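Local coordinates for protein 4-amino-4-deoxy-L-arabinose transferase or related glycosyltransferases of PMT family (Cupriavidus metallidurans, PDB 5EZM) that probably transfers 4-amino-4-deoxy-L-arabinose from a polyprenyl-phosphate carrier to lipid A, as a zinc-containing membrane glycosyltransferase of the GT-C fold, at residues Y62-R67 against I78-L83; L83-K88 against D508-G513. All blocks are in the same frame, centred on the assembly; numbering follows the deposited sequence.

Interaction 1 (Y62-R67 against I78-L83)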
ATOM      1  N   TYR A  62      -1.469  -4.782   9.375  1.00 54.51           N
ATOM      2  CA  TYR A  62      -2.701  -4.006   9.312  1.00 55.08           C
ATOM      3  C   TYR A  62      -3.929  -4.907   9.290  1.00 53.72           C
ATOM      4  O   TYR A  62      -4.967  -4.551   9.866  1.00 51.29           O
ATOM      5  CB  TYR A  62      -2.659  -3.071   8.104  1.00 54.86           C
ATOM      6  CG  TYR A  62      -1.500  -2.105   8.193  1.00 57.80           C
ATOM      7  CD1 TYR A  62      -1.279  -1.367   9.350  1.00 59.06           C
ATOM      8  CD2 TYR A  62      -0.600  -1.965   7.146  1.00 60.83           C
ATOM      9  CE1 TYR A  62      -0.213  -0.498   9.453  1.00 61.22           C
ATOM     10  CE2 TYR A  62       0.475  -1.094   7.239  1.00 63.40           C
ATOM     11  CZ  TYR A  62       0.662  -0.363   8.396  1.00 64.25           C
ATOM     12  OH  TYR A  62       1.726   0.504   8.497  1.00 67.31           O
ATOM     13  N   ALA A  63      -3.827  -6.087   8.668  1.00 54.03           N
ATOM     14  CA  ALA A  63      -4.951  -7.017   8.700  1.00 55.56           C
ATOM     15  C   ALA A  63      -5.245  -7.471  10.123  1.00 59.50           C
ATOM     16  O   ALA A  63      -6.412  -7.621  10.509  1.00 63.46           O
ATOM     17  CB  ALA A  63      -4.674  -8.218   7.800  1.00 53.02           C
ATOM     18  N   GLU A  64      -4.196  -7.675  10.925  1.00 58.22           N
ATOM     19  CA  GLU A  64      -4.375  -8.161  12.290  1.00 56.86           C
ATOM     20  C   GLU A  64      -4.824  -7.051  13.229  1.00 57.36           C
ATOM     21  O   GLU A  64      -5.707  -7.270  14.064  1.00 62.13           O
ATOM     22  CB  GLU A  64      -3.084  -8.794  12.808  1.00 56.89           C
ATOM     23  CG  GLU A  64      -3.101  -9.091  14.306  1.00 59.66           C
ATOM     24  CD  GLU A  64      -4.176 -10.095  14.712  1.00 61.30           C
ATOM     25  OE1 GLU A  64      -4.704 -10.811  13.837  1.00 61.66           O
ATOM     26  OE2 GLU A  64      -4.492 -10.174  15.916  1.00 62.97           O
ATOM     27  N   ILE A  65      -4.215  -5.868  13.128  1.00 53.32           N
ATOM     28  CA  ILE A  65      -4.702  -4.724  13.894  1.00 52.79           C
ATOM     29  C   ILE A  65      -6.185  -4.516  13.627  1.00 54.65           C
ATOM     30  O   ILE A  65      -6.994  -4.379  14.553  1.00 56.89           O
ATOM     31  CB  ILE A  65      -3.887  -3.464  13.555  1.00 54.05           C
ATOM     32  CG1 ILE A  65      -2.474  -3.576  14.128  1.00 56.42           C
ATOM     33  CG2 ILE A  65      -4.581  -2.228  14.090  1.00 55.46           C
ATOM     34  CD1 ILE A  65      -1.547  -2.462  13.703  1.00 57.45           C
ATOM     35  N   SER A  66      -6.566  -4.520  12.349  1.00 57.36           N
ATOM     36  CA  SER A  66      -7.975  -4.356  12.012  1.00 56.23           C
ATOM     37  C   SER A  66      -8.814  -5.497  12.567  1.00 56.05           C
ATOM     38  O   SER A  66      -9.948  -5.280  13.006  1.00 57.54           O
ATOM     39  CB  SER A  66      -8.140  -4.244  10.501  1.00 53.50           C
ATOM     40  OG  SER A  66      -7.551  -3.045  10.033  1.00 52.50           O
ATOM     41  N   ARG A  67      -8.278  -6.720  12.564  1.00 54.76           N
ATOM     42  CA  ARG A  67      -9.011  -7.832  13.160  1.00 55.47           C
ATOM     43  C   ARG A  67      -9.277  -7.582  14.641  1.00 58.16           C
ATOM     44  O   ARG A  67     -10.398  -7.769  15.122  1.00 60.70           O
ATOM     45  CB  ARG A  67      -8.249  -9.144  12.975  1.00 54.67           C
ATOM     46  CG  ARG A  67      -9.027 -10.359  13.472  1.00 55.35           C
ATOM     47  CD  ARG A  67      -8.149 -11.596  13.591  1.00 55.86           C
ATOM     48  NE  ARG A  67      -7.218 -11.506  14.712  1.00 57.42           N
ATOM     49  CZ  ARG A  67      -7.532 -11.812  15.965  1.00 61.48           C
ATOM     50  NH1 ARG A  67      -6.623 -11.706  16.924  1.00 64.01           N
ATOM     51  NH2 ARG A  67      -8.758 -12.222  16.262  1.00 63.37           N
ATOM     52  N   ILE A  78      -5.816   1.963  19.219  1.00 62.76           N
ATOM     53  CA  ILE A  78      -5.298   0.961  18.296  1.00 60.53           C
ATOM     54  C   ILE A  78      -4.413  -0.025  19.050  1.00 60.35           C
ATOM     55  O   ILE A  78      -3.589   0.364  19.888  1.00 60.50           O
ATOM     56  CB  ILE A  78      -4.525   1.641  17.153  1.00 58.29           C
ATOM     57  CG1 ILE A  78      -5.434   2.599  16.387  1.00 59.38           C
ATOM     58  CG2 ILE A  78      -3.934   0.610  16.208  1.00 56.17           C
ATOM     59  CD1 ILE A  78      -4.696   3.443  15.368  1.00 61.20           C
ATOM     60  N   ARG A  79      -4.584  -1.313  18.759  1.00 59.69           N
ATOM     61  CA  ARG A  79      -3.803  -2.357  19.404  1.00 58.85           C
ATOM     62  C   ARG A  79      -3.297  -3.359  18.377  1.00 58.38           C
ATOM     63  O   ARG A  79      -3.988  -3.677  17.404  1.00 58.35           O
ATOM     64  CB  ARG A  79      -4.619  -3.077  20.482  1.00 57.20           C
ATOM     65  CG  ARG A  79      -4.860  -2.229  21.717  1.00 59.08           C
ATOM     66  CD  ARG A  79      -5.434  -3.042  22.864  1.00 60.71           C
ATOM     67  NE  ARG A  79      -5.681  -2.201  24.029  1.00 63.78           N
ATOM     68  CZ  ARG A  79      -4.805  -2.009  25.009  1.00 66.18           C
ATOM     69  NH1 ARG A  79      -3.622  -2.607  24.969  1.00 68.46           N
ATOM     70  NH2 ARG A  79      -5.111  -1.220  26.029  1.00 65.53           N
ATOM     71  N   TYR A  80      -2.077  -3.842  18.600  1.00 58.07           N
ATOM     72  CA  TYR A  80      -1.444  -4.848  17.753  1.00 59.50           C
ATOM     73  C   TYR A  80      -0.964  -5.964  18.671  1.00 58.77           C
ATOM     74  O   TYR A  80      -0.058  -5.755  19.488  1.00 56.74           O
ATOM     75  CB  TYR A  80      -0.287  -4.248  16.948  1.00 60.76           C
ATOM     76  CG  TYR A  80       0.303  -5.162  15.893  1.00 60.48           C
ATOM     77  CD1 TYR A  80      -0.473  -6.123  15.259  1.00 61.54           C
ATOM     78  CD2 TYR A  80       1.642  -5.068  15.538  1.00 60.72           C
ATOM     79  CE1 TYR A  80       0.066  -6.960  14.290  1.00 61.98           C
ATOM     80  CE2 TYR A  80       2.193  -5.903  14.575  1.00 62.12           C
ATOM     81  CZ  TYR A  80       1.400  -6.849  13.953  1.00 60.33           C
ATOM     82  OH  TYR A  80       1.942  -7.683  12.995  1.00 54.94           O
ATOM     83  N   ASN A  81      -1.582  -7.139  18.543  1.00 56.80           N
ATOM     84  CA  ASN A  81      -1.343  -8.264  19.445  1.00 55.48           C
ATOM     85  C   ASN A  81      -1.604  -7.853  20.894  1.00 57.76           C
ATOM     86  O   ASN A  81      -0.776  -8.055  21.786  1.00 58.75           O
ATOM     87  CB  ASN A  81       0.064  -8.828  19.256  1.00 54.39           C
ATOM     88  CG  ASN A  81       0.274  -9.389  17.860  1.00 56.19           C
ATOM     89  OD1 ASN A  81      -0.080 -10.535  17.580  1.00 56.53           O
ATOM     90  ND2 ASN A  81       0.838  -8.577  16.970  1.00 57.13           N
ATOM     91  N   ALA A  82      -2.773  -7.245  21.108  1.00 59.11           N
ATOM     92  CA  ALA A  82      -3.276  -6.861  22.422  1.00 60.59           C
ATOM     93  C   ALA A  82      -2.475  -5.710  23.019  1.00 64.25           C
ATOM     94  O   ALA A  82      -2.776  -5.256  24.127  1.00 68.81           O
ATOM     95  CB  ALA A  82      -3.284  -8.061  23.376  1.00 57.74           C
ATOM     96  N   LEU A  83      -1.477  -5.213  22.296  1.00 62.88           N
ATOM     97  CA  LEU A  83      -0.612  -4.155  22.794  1.00 64.57           C
ATOM     98  C   LEU A  83      -0.853  -2.857  22.036  1.00 65.30           C
ATOM     99  O   LEU A  83      -1.112  -2.863  20.829  1.00 66.41           O
ATOM    100  CB  LEU A  83       0.863  -4.545  22.678  1.00 63.82           C
ATOM    101  CG  LEU A  83       1.286  -5.794  23.443  1.00 61.62           C
ATOM    102  CD1 LEU A  83       2.735  -6.103  23.127  1.00 61.70           C
ATOM    103  CD2 LEU A  83       1.078  -5.596  24.935  1.00 63.25           C
TER
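The Tyr80 ring meets the helix through Glu64, whose CB and CG sit at the ring's edge, CG lying 3.8 Å from Tyr80 CE1. Over one face comes Asn81 ND2, about 3.2 Å above the plane and displaced toward the rim. Ile65 approaches the ring obliquely, its CG1 3.4 Å from Tyr80 CD1, the two side chains crossing at about a right angle. The second flat group, the Glu64 carboxylate, is turned 43° from the ring plane and belongs to Arg67, whose guanidinium takes it edge-on. Two bonds make this side-on salt bridge, Arg67 NE to Glu64 OE1 and Arg67 NH1 to Glu64 OE2, each 2.8 Å. Both acceptors lie near the guanidinium plane; NE reaches OE1 on the syn side but tilted from the carboxylate plane, while OE2 uses its syn lone pair. Glu64 serves both partners because CG lies opposite the backbone N (chi1 169°), which carries the methylenes past the ring, while the bend at chi2 (62°) turns the carboxylate to Arg67. With an alanine in place of Glu64, the Arg67 guanidinium would probably lose its paired acceptors and a gap would open along the tyrosine edge.

Ile65 packs on Ile78 and the strand after it: its CG2 meets Ile78 CG2 at 3.6 Å, and its CG1 passes 3.6 Å from Arg79 O. A type I' turn from Tyr80 to Leu83 closes the hairpin; Tyr80 OH is hydrogen-bonded to His491, and Arg79 forms a salt bridge with Glu517.

With no direct hydrogen bond, residues 62-67 meet 78-83 by apolar packing, and the same helix adds polar bonds one turn on, where Glu68 accepts from Asn81 N and Ala82 N. Arg67 probably balances the charge of Glu64, easing its closeness to Glu68.

Interaction 2 (L83-K88 against D508-G513)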
ATOM      1  N   LEU A  83      -1.477  -5.213  22.296  1.00 62.88           N
ATOM      2  CA  LEU A  83      -0.612  -4.155  22.794  1.00 64.57           C
ATOM      3  C   LEU A  83      -0.853  -2.857  22.036  1.00 65.30           C
ATOM      4  O   LEU A  83      -1.112  -2.863  20.829  1.00 66.41           O
ATOM      5  CB  LEU A  83       0.863  -4.545  22.678  1.00 63.82           C
ATOM      6  CG  LEU A  83       1.286  -5.794  23.443  1.00 61.62           C
ATOM      7  CD1 LEU A  83       2.735  -6.103  23.127  1.00 61.70           C
ATOM      8  CD2 LEU A  83       1.078  -5.596  24.935  1.00 63.25           C
ATOM      9  N   LYS A  84      -0.758  -1.743  22.762  1.00 63.98           N
ATOM     10  CA  LYS A  84      -0.971  -0.429  22.169  1.00 60.91           C
ATOM     11  C   LYS A  84      -0.012  -0.205  21.010  1.00 61.35           C
ATOM     12  O   LYS A  84       1.195  -0.439  21.128  1.00 58.81           O
ATOM     13  CB  LYS A  84      -0.789   0.668  23.219  1.00 59.75           C
ATOM     14  CG  LYS A  84      -1.833   0.668  24.319  1.00 59.20           C
ATOM     15  CD  LYS A  84      -1.599   1.815  25.283  1.00 60.00           C
ATOM     16  CE  LYS A  84      -2.698   1.890  26.326  1.00 61.62           C
ATOM     17  NZ  LYS A  84      -2.596   3.127  27.155  1.00 63.90           N
ATOM     18  N   TYR A  85      -0.560   0.242  19.883  1.00 64.56           N
ATOM     19  CA  TYR A  85       0.207   0.530  18.674  1.00 64.91           C
ATOM     20  C   TYR A  85      -0.128   1.961  18.273  1.00 64.31           C
ATOM     21  O   TYR A  85      -1.185   2.217  17.690  1.00 65.66           O
ATOM     22  CB  TYR A  85      -0.127  -0.462  17.566  1.00 66.20           C
ATOM     23  CG  TYR A  85       0.766  -0.369  16.351  1.00 68.52           C
ATOM     24  CD1 TYR A  85       2.085  -0.804  16.400  1.00 69.64           C
ATOM     25  CD2 TYR A  85       0.289   0.143  15.151  1.00 68.47           C
ATOM     26  CE1 TYR A  85       2.907  -0.726  15.287  1.00 70.49           C
ATOM     27  CE2 TYR A  85       1.104   0.224  14.033  1.00 70.15           C
ATOM     28  CZ  TYR A  85       2.411  -0.212  14.108  1.00 71.38           C
ATOM     29  OH  TYR A  85       3.229  -0.134  13.001  1.00 72.68           O
ATOM     30  N   PHE A  86       0.766   2.894  18.597  1.00 64.36           N
ATOM     31  CA  PHE A  86       0.558   4.313  18.339  1.00 63.40           C
ATOM     32  C   PHE A  86       1.479   4.841  17.242  1.00 67.60           C
ATOM     33  O   PHE A  86       1.824   6.025  17.235  1.00 69.53           O
ATOM     34  CB  PHE A  86       0.751   5.122  19.620  1.00 58.03           C
ATOM     35  CG  PHE A  86      -0.275   4.839  20.679  1.00 56.38           C
ATOM     36  CD1 PHE A  86      -1.511   4.305  20.344  1.00 56.25           C
ATOM     37  CD2 PHE A  86      -0.005   5.112  22.013  1.00 56.96           C
ATOM     38  CE1 PHE A  86      -2.462   4.046  21.323  1.00 55.78           C
ATOM     39  CE2 PHE A  86      -0.951   4.860  22.997  1.00 55.58           C
ATOM     40  CZ  PHE A  86      -2.180   4.323  22.651  1.00 54.95           C
ATOM     41  N   GLU A  87       1.884   3.981  16.306  1.00 67.99           N
ATOM     42  CA  GLU A  87       2.764   4.415  15.229  1.00 69.46           C
ATOM     43  C   GLU A  87       2.006   4.896  13.994  1.00 68.80           C
ATOM     44  O   GLU A  87       2.628   5.485  13.104  1.00 69.57           O
ATOM     45  CB  GLU A  87       3.746   3.286  14.840  1.00 68.03           C
ATOM     46  CG  GLU A  87       4.410   2.560  16.031  1.00 71.62           C
ATOM     47  CD  GLU A  87       5.942   2.739  16.143  1.00 75.22           C
ATOM     48  OE1 GLU A  87       6.569   3.418  15.304  1.00 76.83           O
ATOM     49  OE2 GLU A  87       6.536   2.185  17.095  1.00 76.23           O
ATOM     50  N   LYS A  88       0.690   4.686  13.919  1.00 68.13           N
ATOM     51  CA  LYS A  88      -0.106   5.067  12.756  1.00 67.84           C
ATOM     52  C   LYS A  88      -1.489   5.541  13.180  1.00 67.20           C
ATOM     53  O   LYS A  88      -2.013   5.101  14.211  1.00 65.53           O
ATOM     54  CB  LYS A  88      -0.276   3.903  11.762  1.00 66.51           C
ATOM     55  CG  LYS A  88       1.012   3.299  11.234  1.00 66.53           C
ATOM     56  CD  LYS A  88       1.764   4.252  10.325  1.00 66.10           C
ATOM     57  CE  LYS A  88       3.110   3.655   9.942  1.00 67.93           C
ATOM     58  NZ  LYS A  88       3.919   4.558   9.083  1.00 71.37           N
ATOM     59  N   ASP A 508      10.186  -5.423  19.442  1.00 73.56           N
ATOM     60  CA  ASP A 508      10.373  -4.710  18.174  1.00 73.68           C
ATOM     61  C   ASP A 508       9.475  -3.474  18.214  1.00 69.73           C
ATOM     62  O   ASP A 508       9.511  -2.734  19.210  1.00 69.01           O
ATOM     63  CB  ASP A 508      10.129  -5.683  17.025  1.00 77.56           C
ATOM     64  CG  ASP A 508      10.480  -5.095  15.676  1.00 87.99           C
ATOM     65  OD1 ASP A 508      11.687  -5.008  15.360  1.00 94.28           O
ATOM     66  OD2 ASP A 508       9.549  -4.722  14.930  1.00 89.70           O
ATOM     67  N   GLU A 509       8.651  -3.223  17.194  1.00 68.19           N
ATOM     68  CA  GLU A 509       7.778  -2.056  17.170  1.00 66.52           C
ATOM     69  C   GLU A 509       6.693  -2.099  18.239  1.00 65.99           C
ATOM     70  O   GLU A 509       5.975  -1.107  18.408  1.00 68.59           O
ATOM     71  CB  GLU A 509       7.133  -1.923  15.794  1.00 66.44           C
ATOM     72  CG  GLU A 509       6.033  -2.935  15.545  1.00 68.41           C
ATOM     73  CD  GLU A 509       5.911  -3.316  14.085  1.00 74.88           C
ATOM     74  OE1 GLU A 509       6.953  -3.614  13.462  1.00 78.93           O
ATOM     75  OE2 GLU A 509       4.777  -3.312  13.559  1.00 75.31           O
ATOM     76  N   LEU A 510       6.545  -3.215  18.952  1.00 61.74           N
ATOM     77  CA  LEU A 510       5.621  -3.301  20.073  1.00 59.86           C
ATOM     78  C   LEU A 510       6.281  -2.963  21.403  1.00 59.68           C
ATOM     79  O   LEU A 510       5.596  -2.960  22.434  1.00 60.28           O
ATOM     80  CB  LEU A 510       4.997  -4.698  20.138  1.00 58.12           C
ATOM     81  CG  LEU A 510       3.957  -4.993  19.054  1.00 57.19           C
ATOM     82  CD1 LEU A 510       3.494  -6.438  19.117  1.00 56.79           C
ATOM     83  CD2 LEU A 510       2.775  -4.047  19.184  1.00 56.16           C
ATOM     84  N   THR A 511       7.585  -2.666  21.393  1.00 59.39           N
ATOM     85  CA  THR A 511       8.309  -2.337  22.619  1.00 62.64           C
ATOM     86  C   THR A 511       7.543  -1.334  23.474  1.00 64.66           C
ATOM     87  O   THR A 511       7.296  -1.574  24.663  1.00 64.34           O
ATOM     88  CB  THR A 511       9.695  -1.789  22.270  1.00 65.54           C
ATOM     89  OG1 THR A 511      10.565  -2.870  21.915  1.00 64.98           O
ATOM     90  CG2 THR A 511      10.283  -1.020  23.447  1.00 62.13           C
ATOM     91  N   PHE A 512       7.140  -0.211  22.875  1.00 66.47           N
ATOM     92  CA  PHE A 512       6.416   0.813  23.621  1.00 68.24           C
ATOM     93  C   PHE A 512       5.178   0.228  24.285  1.00 65.81           C
ATOM     94  O   PHE A 512       4.968   0.392  25.494  1.00 65.34           O
ATOM     95  CB  PHE A 512       6.042   1.967  22.691  1.00 68.80           C
ATOM     96  CG  PHE A 512       5.358   3.105  23.385  1.00 63.97           C
ATOM     97  CD1 PHE A 512       6.096   4.077  24.035  1.00 68.78           C
ATOM     98  CD2 PHE A 512       3.978   3.206  23.384  1.00 64.54           C
ATOM     99  CE1 PHE A 512       5.471   5.129  24.674  1.00 74.99           C
ATOM    100  CE2 PHE A 512       3.345   4.257  24.023  1.00 68.23           C
ATOM    101  CZ  PHE A 512       4.094   5.221  24.668  1.00 73.26           C
ATOM    102  N   GLY A 513       4.362  -0.493  23.512  1.00 63.15           N
ATOM    103  CA  GLY A 513       3.186  -1.117  24.091  1.00 60.86           C
ATOM    104  C   GLY A 513       3.543  -2.093  25.193  1.00 60.15           C
ATOM    105  O   GLY A 513       2.847  -2.184  26.208  1.00 61.87           O
TER
HETATM  106  O   HOH W   1       4.383  -0.501  20.993  1.00 58.84           O
HETATM  107  O   HOH W   2       0.058  -1.695  25.272  1.00 68.38           O
HETATM  108  O   HOH W   3       5.027   1.381  18.999  1.00 70.33           O
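Leu83 and Leu510 open the apolar contacts, crossing at about a right angle with Leu83 CD1 4.0 Å from Leu510 CB, while Leu510 CD2 lies 4.3 Å from Tyr85 CD1. Phe86 and Phe512 meet obliquely, Phe86 CD2 lying 4.0 Å from Phe512 CE2.

Close backbone packing is a separate kind: the lack of a side chain at Gly513 lets the chains approach until its CA is 3.6 Å from Lys84 O.

Among polar groups, Glu509 crosses Tyr85 at a slant, its carboxylate 33° from the ring plane and its OE2 3.6 Å from Tyr85 OH. The first torsion of Glu509 (chi1 74°), with the bend at chi2, lays CG and the carboxylate by Tyr85 CE1, and OE2 is engaged by a salt bridge to Arg61.

Water does the hydrogen bonding between the two segments, which make none directly. One molecule accepts from Lys84 N and donates to Gly513 O; a second accepts from Gly513 N, with Lys84 O and Glu509 O also near it. A third lies 2.6 Å from Glu87 OE2 and 2.7 Å from Glu509 O.

The metal contact is Glu87 OE2, a ligand of the zinc ion whose site His268 and His270 complete.

Strand 83-84 thus meets the start of helix 511-516, while the loop residues Tyr85 and Phe86 pack on Arg61 of helix 58-72 and on Phe261 and Phe264 of helix 261-267, Phe261 meeting the Phe86 ring edge-to-face.

Along the chain the first contact is complete within residues 62-83; the second starts from Leu83, which belongs to both, and then runs on to 508-513. Their centres are 10 Å apart, and strands 79-80 and 83-84 form one small antiparallel hairpin. A probable hydrogen bond from Tyr85 N to Ile78 O (3.0 Å) extends that pairing, and Ile65 packs against Tyr85. One strand thus lies on helix 58-72, while the other and the loop beyond it meet residues 508-513, over 400 residues later, in the C-terminal family region. The hairpin links these parts of the fold beside the zinc-binding Glu87.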